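Local coordinates for protein Exo-1,5-alpha-L-arabinofuranobiosidase (Gibberella zeae, PDB 2YDP) that probably acts as an exo-glycosidase on 1,5-linked alpha-L-arabinan, hydrolysing arabinofuranosidic bonds to release arabinobiose, at residues P334-I339 with A356-L361. The protein carries 1 engineered substitution. Sequence-based numbering, arbitrary orientation.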
loop_
_atom_site.group_PDB
_atom_site.type_symbol
_atom_site.label_atom_id
_atom_site.label_comp_id
_atom_site.label_asym_id
_atom_site.label_seq_id
_atom_site.Cartn_x
_atom_site.Cartn_y
_atom_site.Cartn_z
ATOM N N PRO A 334 -4.465 7.186 19.020
ATOM C CA PRO A 334 -5.371 6.526 18.082
ATOM C C PRO A 334 -6.295 7.483 17.306
ATOM O O PRO A 334 -6.810 7.108 16.265
ATOM C CB PRO A 334 -6.238 5.616 18.981
ATOM C CG PRO A 334 -5.550 5.542 20.308
ATOM C CD PRO A 334 -4.657 6.734 20.420
ATOM N N ASP A 335 -6.505 8.688 17.829
ATOM C CA ASP A 335 -7.317 9.703 17.183
ATOM C C ASP A 335 -6.581 10.300 15.959
ATOM O O ASP A 335 -7.221 10.815 15.042
ATOM C CB ASP A 335 -7.679 10.793 18.227
ATOM C CG ASP A 335 -8.768 11.747 17.751
ATOM O OD1 ASP A 335 -9.633 11.401 16.882
ATOM O OD2 ASP A 335 -8.757 12.881 18.277
ATOM N N LEU A 336 -5.252 10.189 15.925
ATOM C CA LEU A 336 -4.461 10.840 14.864
ATOM C C LEU A 336 -4.308 9.947 13.633
ATOM O O LEU A 336 -3.974 8.762 13.751
ATOM C CB LEU A 336 -3.081 11.269 15.392
ATOM C CG LEU A 336 -3.065 12.399 16.422
ATOM C CD1 LEU A 336 -1.637 12.573 17.025
ATOM C CD2 LEU A 336 -3.559 13.719 15.749
ATOM N N LEU A 337 -4.545 10.514 12.458
ATOM C CA LEU A 337 -4.450 9.750 11.220
ATOM C C LEU A 337 -3.605 10.512 10.218
ATOM O O LEU A 337 -3.928 11.671 9.893
ATOM C CB LEU A 337 -5.852 9.550 10.632
ATOM C CG LEU A 337 -5.901 8.777 9.322
ATOM C CD1 LEU A 337 -5.524 7.295 9.555
ATOM C CD2 LEU A 337 -7.270 8.934 8.605
ATOM N N MET A 338 -2.512 9.896 9.754
ATOM C CA MET A 338 -1.815 10.474 8.621
ATOM C C MET A 338 -2.365 9.950 7.302
ATOM O O MET A 338 -2.681 8.766 7.190
ATOM C CB MET A 338 -0.320 10.211 8.688
ATOM C CG MET A 338 0.458 10.756 7.481
ATOM S SD MET A 338 2.231 10.459 7.705
ATOM C CE MET A 338 2.634 11.930 8.539
ATOM N N ILE A 339 -2.475 10.848 6.329
ATOM C CA ILE A 339 -2.868 10.519 4.979
ATOM C C ILE A 339 -1.781 11.051 4.046
ATOM O O ILE A 339 -1.531 12.247 4.022
ATOM C CB ILE A 339 -4.202 11.152 4.580
ATOM C CG1 ILE A 339 -5.334 10.762 5.541
ATOM C CG2 ILE A 339 -4.608 10.683 3.202
ATOM C CD1 ILE A 339 -5.890 11.915 6.277
ATOM N N ALA A 356 1.537 15.133 2.670
ATOM C CA ALA A 356 0.778 14.468 3.734
ATOM C C ALA A 356 0.047 15.426 4.643
ATOM O O ALA A 356 0.434 16.578 4.792
ATOM C CB ALA A 356 1.721 13.586 4.601
ATOM N N SER A 357 -0.993 14.903 5.289
ATOM C CA SER A 357 -1.719 15.627 6.318
ATOM C C SER A 357 -1.911 14.696 7.506
ATOM O O SER A 357 -1.986 13.468 7.345
ATOM C CB SER A 357 -3.092 16.057 5.801
ATOM O OG SER A 357 -2.955 16.957 4.717
ATOM N N VAL A 358 -1.985 15.286 8.690
ATOM C CA VAL A 358 -2.403 14.558 9.877
ATOM C C VAL A 358 -3.654 15.212 10.384
ATOM O O VAL A 358 -3.674 16.435 10.590
ATOM C CB VAL A 358 -1.274 14.557 10.967
ATOM C CG1 VAL A 358 -1.829 14.033 12.313
ATOM C CG2 VAL A 358 -0.110 13.715 10.452
ATOM N N VAL A 359 -4.693 14.383 10.565
ATOM C CA VAL A 359 -5.995 14.835 10.990
ATOM C C VAL A 359 -6.371 14.119 12.304
ATOM O O VAL A 359 -5.814 13.059 12.623
ATOM C CB VAL A 359 -7.076 14.583 9.881
ATOM C CG1 VAL A 359 -6.601 15.185 8.517
ATOM C CG2 VAL A 359 -7.401 13.066 9.752
ATOM N N ARG A 360 -7.318 14.685 13.048
ATOM C CA ARG A 360 -7.961 13.942 14.157
ATOM C C ARG A 360 -9.300 13.407 13.718
ATOM O O ARG A 360 -10.102 14.172 13.181
ATOM C CB ARG A 360 -8.189 14.828 15.374
ATOM C CG ARG A 360 -6.963 14.969 16.222
ATOM C CD ARG A 360 -7.195 15.779 17.517
ATOM N NE ARG A 360 -5.897 15.901 18.181
ATOM C CZ ARG A 360 -5.302 14.913 18.857
ATOM N NH1 ARG A 360 -5.900 13.732 19.003
ATOM N NH2 ARG A 360 -4.095 15.090 19.385
ATOM N N LEU A 361 -9.546 12.109 13.947
ATOM C CA LEU A 361 -10.843 11.513 13.580
ATOM C C LEU A 361 -12.002 12.157 14.332
ATOM O O LEU A 361 -13.070 12.375 13.773
ATOM C CB LEU A 361 -10.832 10.016 13.813
ATOM C CG LEU A 361 -9.866 9.271 12.879
ATOM C CD1 LEU A 361 -9.789 7.792 13.346
ATOM C CD2 LEU A 361 -10.359 9.354 11.425
#
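L337 and I339 face V359 and S357 as the two hydrogen-bonded pairs of an antiparallel match, each pair joined by two N-H...O=C bonds; L337 N to V359 O is 2.8 Å. Between and beyond them, M338-V358 and L336-R360 form non-hydrogen-bonded pairs. The strand segments 336-339 and 356-360 run at 156° to each other. Past this pairing, D335 O receives L361 N at 2.9 Å, tying the corner before one strand to the first residue of helix 361-364, directly after the N-cap residue R360.

These are two middle strands of one four-stranded blade in a six-bladed beta-propeller. Strand 326-330 flanks 336-341, while N-terminal strand 11-17 adds on outside 354-360, so both chain ends share this blade and close the ring.

On the face carrying L336, M338, V358 and R360, the two V358 methyls divide their work: CG1 meets L336 CD2 at 3.9 Å and CG2 meets M338 CE at 3.8 Å. M338 reaches there because its chain, extended through CG and SD, bends at chi3 (-89°). L336 CD2 also lies over the centre of the R360 guanidinium, 3.8 Å from CZ. At the edge of that group, NH1 donates to D335 OD2 at 3.1 Å in a salt bridge, nearly within the guanidinium plane but on the anti side of the carboxylate and 29° out of its plane. S362 OG also bonds to OD2, and R360 NH2 makes a second salt bridge with D333.

The other face is aliphatic around V359: CG2 touches L337 CB at 3.9 Å and I339 CD1 at 4.0 Å. L337 continues onto V279, and L361 onto T281, both on strand 277-281 of the adjacent blade; S357 OG instead bonds to Q319 and N13.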